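Local coordinates for repeat Five Residue (Rfr) protein or pentapeptide repeat protein (Cyanothece, PDB 2O6W) that is of unknown function but folds its pentapeptide repeats into a right-handed quadrilateral beta helix, at residues A[11-16]-A[52-57]; A[60-65]-A[80-85]; A[66-71]-A[84-89]; A[75-80]-A[95-100]; A[121-126]-A[139-144]. One frame throughout, in Å; residues are numbered along the deposited sequence.

Interaction 1: A[11-16]-A[52-57]; sequences LERECV and KAKPVD
Arg13 lays its side chain across Lys54 and Val56. Its CB meets Lys54, with Arg13 CB 3.9 Å from Lys54 CE. CG sits beside the backbone N, and the chain then bends at chi2 (-93°) and again at chi3. These bends turn the head group back onto the 52-57 backbone. NE makes a weak bond to the carbonyl oxygen of Lys54. Val56 CG2 lies over the centre of one guanidinium face, 3.8 Å from Arg13 CZ. NH1 makes the strong bond of the group, 2.6 Å from Arg13 NH1 to Lys54 O, with the oxygen almost in the guanidinium plane. Lys54 O takes one good and one weak N-H bond from the head group. The Val56 methyl on its face is consistent with a fixed tilt. The far end of the Lys54 chain, CD and CE, reaches Arg13 CB, and Lys54 NZ is 3.6 Å from Glu12 O.

The backbones run alongside each other in roughly the same direction. Asp57 N donates to Arg13 O at 3.1 Å, and Cys15 N donates to Asp57 O at 2.9 Å. Together they form a single bridge about Glu14 and Asp57. The carboxylate of Glu14 accepts from Val16 N and forms a salt bridge with Arg8. Cys15 is tied to Cys18 by a disulfide and packs on helix 2-10. Asp57 OD1 bonds to Thr59 and also touches Val16 CG2. Short parallel bridges of this kind join stacked coils of a beta helix. Here the join lies beside helix 2-10, at the N-terminal end of the pentapeptide repeat fold.

Interaction 2: A[60-65]-A[80-85]; sequences RANLSN and NAILVE
Arg60 to Asn65 runs alongside Asn80 to Glu85, as successive coils do in the right-handed quadrilateral beta helix of pentapeptide repeat proteins. The end-to-end directions of the two segments differ by 2°, and the bridged pair, Asn62 and Ile82, is twenty residues apart.

Ile82 N donates to Ala61 O, and Leu63 N to Ile82 O, both at 2.8 Å and nearly straight. Asn65 N then bonds to Val84 O at a poorer angle. The first two make the bridge. Several CA-H groups also approach carbonyl oxygens, among them Arg60 CA at Asn80 O.

On the outer surface the polar bonds centre on Asn62 and Ser64. Asn62 OD1 accepts from Ser64 OG at 2.8 Å and from Ser64 N at 3.1 Å, the latter in the carbonyl plane. This is an Asx turn, and the two bonds hold the amide firmly. Asn62 CG stands opposite its own backbone N (chi1 -166°), which carries OD1 forward to Ser64. Ser64 OG also receives a weak bond from Val84 N.

Apolar contacts lie on both sides of the wall. Inside, Leu63 and Leu83 run side by side and point the same way, with Leu63 CB only 3.3 Å from Leu83 CD2. Outside, Ile82 crosses the Asn62 amide, and its CG2 lies 3.2 Å from Ser64 OG. At the start of the pair a water bridges the coils. It accepts from Arg60 NH1 at 3.1 Å, in the guanidinium plane, and donates to Asn80 OD1 at 3.3 Å.

Interaction 3: A[66-71]-A[84-89]; sequences ANLYQS and VETNLS
Ala66 and Asn87 start the backbone bonding, with Asn87 N donating to Ala66 O at 2.9 Å. Leu68 N returns the bond to Asn87 O, and Gln70 N bonds to Ser89 O at 3.0 Å and almost straight. Asn67 and Asn87 form the single bridge between the two backbones.

Side-chain amide hydrogen bonds accompany the bridge. Asn67 and Asn87 lie side by side with their planes only 9° apart, and Asn87 ND2 makes a weak bond to Asn67 OD1. Each OD1 also closes an Asx turn, Asn67 OD1 to Tyr69 N from above its carbonyl plane and Asn87 OD1 to Ser89 N. Ser89 OG adds a 2.7 Å bond to Asn87 OD1, on a lone pair. The row continues to the neighbouring coil, where Asn67 ND2 bonds to Asn24 OD1.

Apolar and ring contacts complete the pair. Leu68 CD1 rests 3.5 Å from Leu88 CD2, both inward and aligned. The Tyr69 ring turns its edge to Ser89, with CD1 3.2 Å from Ser89 OG. An outer asparagine ladder, an inner leucine ladder and a type II turn from Leu68 to Ser71 fit the pentapeptide repeat beta helix.

Interaction 4: A[75-80]-A[95-100]; sequences SIILEN and NAILIG
Asn80 and Glu79 carry the flat groups that reach the other coil, and neither stacks on a partner there. The two segments are neighbouring coils of the right-handed pentapeptide repeat beta helix. The Asn80 amide lies beside Gly100, with ND2 3.7 Å from Gly100 CA. ND2 is also near Ile99 O, but the angle is too poor for a bond. Gly100 has positive phi, and its lack of a side chain leaves room for this amide. Glu79 is fully extended to its carboxylate. It meets the other coil through its methylene groups, with Glu79 CG 3.6 Å from Ile99 O and alongside the Ile99 side chain.

The directions of the segments coincide and, from Ile77 on, residues pair twenty apart. Three short backbone bonds join them. Ile97 N donates to Ile76 O, Leu78 N to Ile97 O and Asn80 N to Ile99 O, each at 2.8 Å. The middle residues Ile77 and Ile97 form the bridge. Ser75 CA adds a nearly straight CA-H contact to Asn95 O.

Inside the coil, Ile76 packs on Ala96. CG2 of Ile76 fills the position between its backbone N and carbonyl carbon, with CG1 turned opposite N (chi1 -157°), and this CG2 is the branch that meets Ala96 CB at 3.9 Å. Leu58, from the preceding coil, touches both Ile76 and Leu78. Outside, Ile77 CG1 and Ile97 CD1 make a loose apolar contact at 4.3 Å. The closest apolar touch is between inward leucines that lie side by side: Leu98 CD2 sits 3.5 Å from both CB and CD1 of Leu78.

Interaction 5: A[121-126]-A[139-144]; sequences ANLRGA and KGIETD
Arg124 reaches Glu142 by an extended chain, with chi2 and chi3 both near 180° and CG beside the backbone N (chi1 -71°). Glu142 leaves its backbone in the same way (chi1 -53°) and points toward the other segment to meet it. NH1 and NH2 of Arg124 form a salt bridge, both to one oxygen, Glu142 OE1, at 2.6 and 2.7 Å. NH1 arrives from above the carboxylate plane, while NH2 uses the anti lone pair. The guanidinium and carboxylate planes are nearly perpendicular. Asn122 OD1 steadies the arginine, accepting from Arg124 N in an Asx turn and weakly from NH1.

Asp144 binds the turn at the other end. Its OD1 accepts from Gly125 N at 3.0 Å, in the type II turn Leu123 to Ala126, and is also bonded to Thr147. The backbones are bridged at Asn122 and Glu142: Glu142 N bonds to Ala121 O at 3.0 Å, and Leu123 N to Glu142 O at 2.8 Å. Leu123 and Ile141 touch on the inner side.

No helix or regular strand adjoins this surface contact. The coil through Leu103 stacks on 121-126 by backbone bonds, while Trp149, near the C-terminus, touches Ile141 and Thr143.

In the fold
The five contacts are joins between neighbouring coils of one beta helix; interactions 2 and 3 link the same two coils. Interaction 1 lies by helix 2-10 and interaction 5 near the C-terminus, with centres about 27 Å apart. A 3.0 Å hydrogen bond from Ile77 N to Val56 O joins interactions 1 and 4. Interactions 2 and 4 share Asn80, and Leu83 CD1 lies 3.9 Å from Leu78 CD1. Interactions 2 and 3 share Val84 and Glu85, and Leu63 O is hydrogen-bonded to Thr86 OG1 at 2.9 Å. Leu98 O packs 3.8 Å from Ala121 CB, between interactions 4 and 5. No active site is known. A bound arsenic lies about 4 Å from the Thr143 side chain.

Interaction 1: A[11-16]-A[52-57]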
# COMPACT_ATOMS: atom_id res chain seq x y z
N LEU A 11 -4.43 -15.65 -5.67
CA LEU A 11 -4.27 -16.96 -5.06
C LEU A 11 -3.09 -17.11 -4.10
O LEU A 11 -3.26 -17.51 -2.95
CB LEU A 11 -4.15 -18.02 -6.15
CG LEU A 11 -4.01 -19.46 -5.64
CD1 LEU A 11 -5.34 -19.92 -5.05
CD2 LEU A 11 -3.59 -20.37 -6.78
N GLU A 12 -1.89 -16.80 -4.58
CA GLU A 12 -0.67 -16.91 -3.78
C GLU A 12 -0.47 -15.77 -2.79
O GLU A 12 0.43 -15.82 -1.95
CB GLU A 12 0.56 -16.98 -4.69
CG GLU A 12 0.53 -18.11 -5.70
CD GLU A 12 0.28 -19.45 -5.05
OE1 GLU A 12 0.99 -19.78 -4.07
OE2 GLU A 12 -0.63 -20.17 -5.54
N ARG A 13 -1.28 -14.72 -2.90
CA ARG A 13 -1.17 -13.57 -2.01
C ARG A 13 0.22 -12.95 -2.08
O ARG A 13 0.77 -12.57 -1.05
CB ARG A 13 -1.44 -13.97 -0.57
CG ARG A 13 -2.71 -14.74 -0.36
CD ARG A 13 -3.83 -13.83 0.00
NE ARG A 13 -3.55 -13.14 1.26
CZ ARG A 13 -4.31 -12.15 1.73
NH1 ARG A 13 -4.01 -11.57 2.88
NH2 ARG A 13 -5.37 -11.75 1.04
N GLU A 14 0.79 -12.87 -3.28
CA GLU A 14 2.11 -12.29 -3.44
C GLU A 14 2.38 -11.89 -4.88
O GLU A 14 1.64 -12.26 -5.79
CB GLU A 14 3.19 -13.27 -2.97
CG GLU A 14 3.36 -14.50 -3.88
CD GLU A 14 4.26 -14.24 -5.09
OE1 GLU A 14 4.08 -14.93 -6.12
OE2 GLU A 14 5.14 -13.36 -5.01
N CYS A 15 3.45 -11.13 -5.07
CA CYS A 15 3.88 -10.69 -6.39
C CYS A 15 5.21 -9.96 -6.23
O CYS A 15 5.38 -8.84 -6.71
CB CYS A 15 2.84 -9.78 -7.03
SG CYS A 15 2.71 -10.05 -8.83
N VAL A 16 6.13 -10.61 -5.53
CA VAL A 16 7.46 -10.06 -5.27
C VAL A 16 8.17 -9.72 -6.58
O VAL A 16 8.22 -10.53 -7.50
CB VAL A 16 8.32 -11.07 -4.46
CG1 VAL A 16 9.73 -10.51 -4.23
CG2 VAL A 16 7.65 -11.36 -3.13
N LYS A 52 -6.11 -16.71 10.75
CA LYS A 52 -5.04 -17.46 10.09
C LYS A 52 -4.95 -17.10 8.61
O LYS A 52 -5.38 -17.87 7.74
CB LYS A 52 -5.27 -18.97 10.25
CG LYS A 52 -4.11 -19.86 9.80
CD LYS A 52 -2.97 -19.90 10.83
CE LYS A 52 -1.87 -18.86 10.58
NZ LYS A 52 -2.26 -17.44 10.86
N ALA A 53 -4.39 -15.92 8.32
CA ALA A 53 -4.22 -15.45 6.95
C ALA A 53 -2.89 -14.73 6.82
O ALA A 53 -2.46 -14.05 7.75
CB ALA A 53 -5.36 -14.50 6.58
N LYS A 54 -2.22 -14.89 5.68
CA LYS A 54 -0.93 -14.25 5.47
C LYS A 54 -1.07 -12.91 4.76
O LYS A 54 -1.97 -12.71 3.94
CB LYS A 54 0.00 -15.16 4.65
CG LYS A 54 -0.55 -15.57 3.29
CD LYS A 54 0.55 -16.04 2.33
CE LYS A 54 1.44 -14.87 1.90
NZ LYS A 54 2.53 -15.26 0.94
N PRO A 55 -0.17 -11.97 5.07
CA PRO A 55 -0.19 -10.65 4.44
C PRO A 55 0.33 -10.72 3.00
O PRO A 55 1.24 -11.49 2.70
CB PRO A 55 0.71 -9.82 5.35
CG PRO A 55 1.70 -10.82 5.83
CD PRO A 55 0.85 -12.03 6.13
N VAL A 56 -0.26 -9.93 2.11
CA VAL A 56 0.17 -9.91 0.72
C VAL A 56 1.61 -9.41 0.64
O VAL A 56 1.95 -8.40 1.26
CB VAL A 56 -0.76 -9.02 -0.12
CG1 VAL A 56 -0.27 -8.94 -1.55
CG2 VAL A 56 -2.18 -9.58 -0.08
N ASP A 57 2.44 -10.12 -0.10
CA ASP A 57 3.85 -9.75 -0.22
C ASP A 57 4.16 -9.10 -1.57
O ASP A 57 4.14 -9.75 -2.62
CB ASP A 57 4.72 -10.99 -0.03
CG ASP A 57 6.15 -10.64 0.31
OD1 ASP A 57 6.67 -9.65 -0.24
OD2 ASP A 57 6.77 -11.37 1.13

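Interaction 2: A[60-65]-A[80-85]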
# COMPACT_ATOMS: atom_id res chain seq x y z
N ARG A 60 9.83 -5.37 -3.30
CA ARG A 60 10.51 -4.94 -4.52
C ARG A 60 9.60 -4.80 -5.75
O ARG A 60 10.09 -4.74 -6.88
CB ARG A 60 11.66 -5.90 -4.84
CG ARG A 60 12.78 -5.94 -3.78
CD ARG A 60 13.97 -6.78 -4.25
NE ARG A 60 13.54 -8.11 -4.69
CZ ARG A 60 13.29 -9.13 -3.86
NH1 ARG A 60 13.44 -8.97 -2.55
NH2 ARG A 60 12.88 -10.29 -4.35
N ALA A 61 8.29 -4.76 -5.54
CA ALA A 61 7.37 -4.62 -6.65
C ALA A 61 7.38 -3.18 -7.17
O ALA A 61 7.69 -2.25 -6.43
CB ALA A 61 5.96 -5.01 -6.23
N ASN A 62 7.05 -3.01 -8.45
CA ASN A 62 7.00 -1.68 -9.03
C ASN A 62 5.53 -1.38 -9.32
O ASN A 62 4.91 -2.02 -10.17
CB ASN A 62 7.80 -1.60 -10.33
CG ASN A 62 8.04 -0.17 -10.78
OD1 ASN A 62 7.17 0.70 -10.66
ND2 ASN A 62 9.22 0.09 -11.33
N LEU A 63 4.98 -0.41 -8.60
CA LEU A 63 3.59 -0.02 -8.75
C LEU A 63 3.48 1.44 -9.19
O LEU A 63 2.42 2.06 -9.07
CB LEU A 63 2.85 -0.23 -7.43
CG LEU A 63 2.46 -1.68 -7.10
CD1 LEU A 63 2.33 -1.87 -5.59
CD2 LEU A 63 1.16 -2.00 -7.80
N SER A 64 4.58 1.99 -9.69
CA SER A 64 4.64 3.38 -10.15
C SER A 64 3.45 3.81 -11.02
O SER A 64 3.11 3.14 -11.98
CB SER A 64 5.93 3.61 -10.93
OG SER A 64 7.07 3.46 -10.08
N ASN A 65 2.82 4.92 -10.66
CA ASN A 65 1.70 5.44 -11.44
C ASN A 65 0.50 4.51 -11.46
O ASN A 65 -0.41 4.67 -12.27
CB ASN A 65 2.16 5.70 -12.88
CG ASN A 65 3.25 6.75 -12.95
OD1 ASN A 65 2.99 7.94 -12.79
ND2 ASN A 65 4.48 6.31 -13.18
N ASN A 80 11.04 -2.07 0.11
CA ASN A 80 11.84 -1.77 -1.06
C ASN A 80 11.01 -1.73 -2.35
O ASN A 80 11.51 -2.02 -3.44
CB ASN A 80 12.97 -2.78 -1.19
CG ASN A 80 13.96 -2.68 -0.04
OD1 ASN A 80 14.65 -3.64 0.30
ND2 ASN A 80 14.04 -1.50 0.57
N ALA A 81 9.74 -1.37 -2.21
CA ALA A 81 8.85 -1.29 -3.35
C ALA A 81 8.96 0.08 -4.02
O ALA A 81 9.31 1.07 -3.38
CB ALA A 81 7.42 -1.54 -2.90
N ILE A 82 8.66 0.13 -5.31
CA ILE A 82 8.71 1.38 -6.06
C ILE A 82 7.27 1.84 -6.26
O ILE A 82 6.48 1.16 -6.91
CB ILE A 82 9.40 1.17 -7.44
CG1 ILE A 82 10.82 0.63 -7.21
CG2 ILE A 82 9.43 2.48 -8.22
CD1 ILE A 82 11.52 0.19 -8.47
N LEU A 83 6.94 3.00 -5.69
CA LEU A 83 5.59 3.54 -5.78
C LEU A 83 5.61 5.01 -6.20
O LEU A 83 4.95 5.85 -5.60
CB LEU A 83 4.90 3.40 -4.41
CG LEU A 83 4.95 2.00 -3.80
CD1 LEU A 83 4.49 2.03 -2.36
CD2 LEU A 83 4.09 1.07 -4.62
N VAL A 84 6.37 5.31 -7.25
CA VAL A 84 6.48 6.67 -7.75
C VAL A 84 5.20 7.18 -8.39
O VAL A 84 4.71 6.59 -9.35
CB VAL A 84 7.64 6.78 -8.77
CG1 VAL A 84 7.66 8.15 -9.42
CG2 VAL A 84 8.97 6.52 -8.07
N GLU A 85 4.66 8.27 -7.86
CA GLU A 85 3.43 8.86 -8.38
C GLU A 85 2.25 7.90 -8.33
O GLU A 85 1.33 8.00 -9.15
CB GLU A 85 3.64 9.34 -9.81
CG GLU A 85 4.50 10.58 -9.93
CD GLU A 85 5.01 10.81 -11.35
OE1 GLU A 85 4.19 10.90 -12.28
OE2 GLU A 85 6.25 10.90 -11.52
O HOH W 1 14.02 -6.78 -0.46

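Interaction 3: A[66-71]-A[84-89]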
# COMPACT_ATOMS: atom_id res chain seq x y z
N ALA A 66 0.49 3.51 -10.57
CA ALA A 66 -0.64 2.59 -10.52
C ALA A 66 -1.75 3.25 -9.71
O ALA A 66 -1.49 4.17 -8.94
CB ALA A 66 -0.23 1.29 -9.86
N ASN A 67 -2.98 2.80 -9.90
CA ASN A 67 -4.10 3.35 -9.17
C ASN A 67 -4.64 2.37 -8.13
O ASN A 67 -5.20 1.32 -8.48
CB ASN A 67 -5.24 3.75 -10.12
CG ASN A 67 -6.44 4.28 -9.37
OD1 ASN A 67 -6.30 4.89 -8.30
ND2 ASN A 67 -7.63 4.09 -9.93
N LEU A 68 -4.47 2.70 -6.85
CA LEU A 68 -4.94 1.84 -5.77
C LEU A 68 -5.98 2.56 -4.90
O LEU A 68 -6.22 2.17 -3.76
CB LEU A 68 -3.76 1.39 -4.92
CG LEU A 68 -2.75 0.55 -5.71
CD1 LEU A 68 -1.46 0.36 -4.92
CD2 LEU A 68 -3.38 -0.79 -6.04
N TYR A 69 -6.58 3.60 -5.47
CA TYR A 69 -7.59 4.40 -4.78
C TYR A 69 -8.57 3.55 -3.97
O TYR A 69 -9.16 2.60 -4.48
CB TYR A 69 -8.36 5.24 -5.81
CG TYR A 69 -9.46 6.07 -5.20
CD1 TYR A 69 -9.18 7.09 -4.30
CD2 TYR A 69 -10.80 5.82 -5.52
CE1 TYR A 69 -10.20 7.84 -3.72
CE2 TYR A 69 -11.82 6.56 -4.95
CZ TYR A 69 -11.52 7.57 -4.06
OH TYR A 69 -12.54 8.31 -3.49
N GLN A 70 -8.73 3.92 -2.70
CA GLN A 70 -9.63 3.24 -1.76
C GLN A 70 -9.42 1.75 -1.59
O GLN A 70 -10.34 1.04 -1.21
CB GLN A 70 -11.09 3.48 -2.16
CG GLN A 70 -11.55 4.90 -1.97
CD GLN A 70 -13.06 5.04 -2.10
OE1 GLN A 70 -13.66 4.55 -3.06
NE2 GLN A 70 -13.67 5.71 -1.14
N SER A 71 -8.21 1.27 -1.87
CA SER A 71 -7.92 -0.15 -1.71
C SER A 71 -7.48 -0.47 -0.28
O SER A 71 -6.90 0.37 0.41
CB SER A 71 -6.82 -0.57 -2.69
OG SER A 71 -7.34 -0.80 -3.99
N VAL A 84 6.37 5.31 -7.25
CA VAL A 84 6.48 6.67 -7.75
C VAL A 84 5.20 7.18 -8.39
O VAL A 84 4.71 6.59 -9.35
CB VAL A 84 7.64 6.78 -8.77
CG1 VAL A 84 7.66 8.15 -9.42
CG2 VAL A 84 8.97 6.52 -8.07
N GLU A 85 4.66 8.27 -7.86
CA GLU A 85 3.43 8.86 -8.38
C GLU A 85 2.25 7.90 -8.33
O GLU A 85 1.33 8.00 -9.15
CB GLU A 85 3.64 9.34 -9.81
CG GLU A 85 4.50 10.58 -9.93
CD GLU A 85 5.01 10.81 -11.35
OE1 GLU A 85 4.19 10.90 -12.28
OE2 GLU A 85 6.25 10.90 -11.52
N THR A 86 2.27 6.98 -7.38
CA THR A 86 1.19 6.01 -7.24
C THR A 86 0.00 6.65 -6.53
O THR A 86 0.19 7.49 -5.65
CB THR A 86 1.66 4.79 -6.41
OG1 THR A 86 2.75 4.14 -7.08
CG2 THR A 86 0.53 3.80 -6.20
N ASN A 87 -1.21 6.27 -6.91
CA ASN A 87 -2.38 6.82 -6.25
C ASN A 87 -2.78 5.93 -5.07
O ASN A 87 -3.44 4.91 -5.25
CB ASN A 87 -3.57 6.94 -7.21
CG ASN A 87 -4.80 7.58 -6.55
OD1 ASN A 87 -4.71 8.11 -5.44
ND2 ASN A 87 -5.93 7.54 -7.23
N LEU A 88 -2.37 6.33 -3.87
CA LEU A 88 -2.70 5.56 -2.66
C LEU A 88 -3.69 6.32 -1.79
O LEU A 88 -3.77 6.06 -0.59
CB LEU A 88 -1.44 5.28 -1.84
CG LEU A 88 -0.37 4.45 -2.55
CD1 LEU A 88 0.95 4.54 -1.80
CD2 LEU A 88 -0.84 3.01 -2.68
N SER A 89 -4.45 7.24 -2.37
CA SER A 89 -5.40 8.01 -1.57
C SER A 89 -6.55 7.16 -1.02
O SER A 89 -7.06 6.25 -1.69
CB SER A 89 -5.95 9.20 -2.36
OG SER A 89 -6.54 8.78 -3.58

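Interaction 4: A[75-80]-A[95-100]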
# COMPACT_ATOMS: atom_id res chain seq x y z
N SER A 75 -1.52 -4.31 6.60
CA SER A 75 -0.46 -5.28 6.87
C SER A 75 0.28 -5.75 5.63
O SER A 75 1.00 -6.76 5.66
CB SER A 75 -1.03 -6.49 7.61
OG SER A 75 -1.62 -6.10 8.84
N ILE A 76 0.12 -5.03 4.53
CA ILE A 76 0.79 -5.41 3.29
C ILE A 76 2.30 -5.21 3.39
O ILE A 76 2.78 -4.37 4.15
CB ILE A 76 0.26 -4.57 2.11
CG1 ILE A 76 0.50 -5.32 0.80
CG2 ILE A 76 0.96 -3.23 2.08
CD1 ILE A 76 -0.34 -4.79 -0.34
N ILE A 77 3.04 -5.99 2.60
CA ILE A 77 4.50 -5.90 2.59
C ILE A 77 4.99 -5.23 1.30
O ILE A 77 4.98 -5.83 0.23
CB ILE A 77 5.12 -7.31 2.73
CG1 ILE A 77 4.61 -7.96 4.03
CG2 ILE A 77 6.64 -7.21 2.80
CD1 ILE A 77 5.11 -9.36 4.24
N LEU A 78 5.40 -3.97 1.43
CA LEU A 78 5.89 -3.19 0.31
C LEU A 78 7.33 -2.77 0.55
O LEU A 78 7.75 -1.67 0.17
CB LEU A 78 5.01 -1.95 0.10
CG LEU A 78 3.64 -2.20 -0.53
CD1 LEU A 78 2.80 -0.93 -0.47
CD2 LEU A 78 3.82 -2.64 -1.98
N GLU A 79 8.10 -3.64 1.20
CA GLU A 79 9.49 -3.33 1.49
C GLU A 79 10.27 -3.15 0.19
O GLU A 79 10.14 -3.95 -0.73
CB GLU A 79 10.10 -4.45 2.33
CG GLU A 79 11.52 -4.17 2.80
CD GLU A 79 11.98 -5.13 3.89
OE1 GLU A 79 13.14 -5.01 4.33
OE2 GLU A 79 11.17 -6.00 4.31
N ASN A 80 11.04 -2.07 0.11
CA ASN A 80 11.84 -1.77 -1.06
C ASN A 80 11.01 -1.73 -2.35
O ASN A 80 11.51 -2.02 -3.44
CB ASN A 80 12.97 -2.78 -1.19
CG ASN A 80 13.96 -2.68 -0.04
OD1 ASN A 80 14.65 -3.64 0.30
ND2 ASN A 80 14.04 -1.50 0.57
N ASN A 95 -0.53 -0.96 9.71
CA ASN A 95 0.50 -1.96 10.00
C ASN A 95 1.22 -2.42 8.75
O ASN A 95 1.77 -3.52 8.71
CB ASN A 95 -0.10 -3.17 10.72
CG ASN A 95 -0.86 -2.78 11.97
OD1 ASN A 95 -0.35 -2.03 12.81
ND2 ASN A 95 -2.09 -3.27 12.09
N ALA A 96 1.21 -1.59 7.72
CA ALA A 96 1.86 -1.95 6.49
C ALA A 96 3.37 -1.80 6.64
O ALA A 96 3.86 -1.06 7.48
CB ALA A 96 1.37 -1.07 5.36
N ILE A 97 4.10 -2.53 5.81
CA ILE A 97 5.55 -2.44 5.86
C ILE A 97 6.03 -1.72 4.62
O ILE A 97 6.00 -2.27 3.53
CB ILE A 97 6.18 -3.84 5.94
CG1 ILE A 97 5.82 -4.48 7.30
CG2 ILE A 97 7.68 -3.75 5.77
CD1 ILE A 97 6.27 -5.92 7.42
N LEU A 98 6.47 -0.48 4.79
CA LEU A 98 6.96 0.30 3.66
C LEU A 98 8.43 0.68 3.82
O LEU A 98 8.87 1.73 3.34
CB LEU A 98 6.11 1.56 3.49
CG LEU A 98 4.68 1.33 2.96
CD1 LEU A 98 3.76 2.42 3.46
CD2 LEU A 98 4.69 1.28 1.43
N ILE A 99 9.20 -0.18 4.47
CA ILE A 99 10.62 0.06 4.69
C ILE A 99 11.37 0.27 3.37
O ILE A 99 11.29 -0.56 2.47
CB ILE A 99 11.28 -1.10 5.45
CG1 ILE A 99 10.63 -1.23 6.83
CG2 ILE A 99 12.78 -0.85 5.60
CD1 ILE A 99 11.11 -2.45 7.60
N GLY A 100 12.09 1.38 3.28
CA GLY A 100 12.85 1.66 2.08
C GLY A 100 12.04 1.88 0.82
O GLY A 100 12.61 1.95 -0.27

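Interaction 5: A[121-126]-A[139-144]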
# COMPACT_ATOMS: atom_id res chain seq x y z
N ALA A 121 11.95 5.46 4.02
CA ALA A 121 11.13 5.62 2.84
C ALA A 121 11.35 7.01 2.23
O ALA A 121 11.66 7.96 2.95
CB ALA A 121 9.67 5.44 3.20
N ASN A 122 11.20 7.10 0.91
CA ASN A 122 11.36 8.37 0.21
C ASN A 122 10.00 9.03 -0.03
O ASN A 122 9.20 8.55 -0.82
CB ASN A 122 12.06 8.16 -1.13
CG ASN A 122 12.17 9.44 -1.94
OD1 ASN A 122 12.07 10.54 -1.39
ND2 ASN A 122 12.40 9.32 -3.25
N LEU A 123 9.75 10.14 0.66
CA LEU A 123 8.50 10.87 0.54
C LEU A 123 8.64 12.21 -0.18
O LEU A 123 7.82 13.11 0.03
CB LEU A 123 7.88 11.10 1.91
CG LEU A 123 7.15 9.92 2.56
CD1 LEU A 123 8.05 8.70 2.61
CD2 LEU A 123 6.71 10.32 3.96
N ARG A 124 9.66 12.35 -1.01
CA ARG A 124 9.89 13.58 -1.75
C ARG A 124 8.73 13.89 -2.69
O ARG A 124 8.40 13.08 -3.55
CB ARG A 124 11.17 13.51 -2.58
CG ARG A 124 12.44 13.54 -1.78
CD ARG A 124 13.66 13.58 -2.69
NE ARG A 124 14.90 13.62 -1.93
CZ ARG A 124 15.48 12.55 -1.39
NH1 ARG A 124 14.94 11.35 -1.54
NH2 ARG A 124 16.59 12.69 -0.68
N GLY A 125 8.13 15.06 -2.53
CA GLY A 125 7.03 15.45 -3.39
C GLY A 125 5.74 14.71 -3.12
O GLY A 125 4.71 14.99 -3.75
N ALA A 126 5.77 13.76 -2.19
CA ALA A 126 4.57 12.98 -1.87
C ALA A 126 3.55 13.85 -1.14
O ALA A 126 3.93 14.77 -0.42
CB ALA A 126 4.94 11.80 -1.01
N LYS A 139 11.00 7.11 10.96
CA LYS A 139 12.44 7.20 11.11
C LYS A 139 13.18 7.15 9.77
O LYS A 139 12.95 6.26 8.95
CB LYS A 139 12.94 6.08 12.02
CG LYS A 139 14.45 5.95 12.07
CD LYS A 139 14.89 4.65 12.74
CE LYS A 139 16.39 4.47 12.59
NZ LYS A 139 16.85 3.12 13.01
N GLY A 140 14.06 8.13 9.54
CA GLY A 140 14.85 8.17 8.32
C GLY A 140 14.19 8.52 7.00
O GLY A 140 14.83 8.42 5.96
N ILE A 141 12.93 8.94 7.02
CA ILE A 141 12.25 9.30 5.77
C ILE A 141 12.92 10.50 5.11
O ILE A 141 13.58 11.29 5.78
CB ILE A 141 10.76 9.65 6.00
CG1 ILE A 141 10.63 10.80 7.00
CG2 ILE A 141 10.01 8.44 6.52
CD1 ILE A 141 9.21 11.28 7.20
N GLU A 142 12.76 10.62 3.80
CA GLU A 142 13.34 11.73 3.06
C GLU A 142 12.21 12.61 2.55
O GLU A 142 11.18 12.11 2.09
CB GLU A 142 14.15 11.19 1.88
CG GLU A 142 15.20 10.15 2.27
CD GLU A 142 15.81 9.45 1.06
OE1 GLU A 142 16.43 10.13 0.21
OE2 GLU A 142 15.68 8.20 0.95
N THR A 143 12.38 13.93 2.64
CA THR A 143 11.36 14.86 2.19
C THR A 143 11.99 16.05 1.48
O THR A 143 13.21 16.12 1.34
CB THR A 143 10.50 15.38 3.36
OG1 THR A 143 11.35 15.98 4.34
CG2 THR A 143 9.72 14.24 4.00
N ASP A 144 11.16 16.97 1.01
CA ASP A 144 11.65 18.15 0.33
C ASP A 144 10.58 19.23 0.37
O ASP A 144 9.52 19.04 0.96
CB ASP A 144 12.04 17.83 -1.11
CG ASP A 144 10.87 17.32 -1.93
OD1 ASP A 144 9.73 17.28 -1.42
OD2 ASP A 144 11.09 16.96 -3.11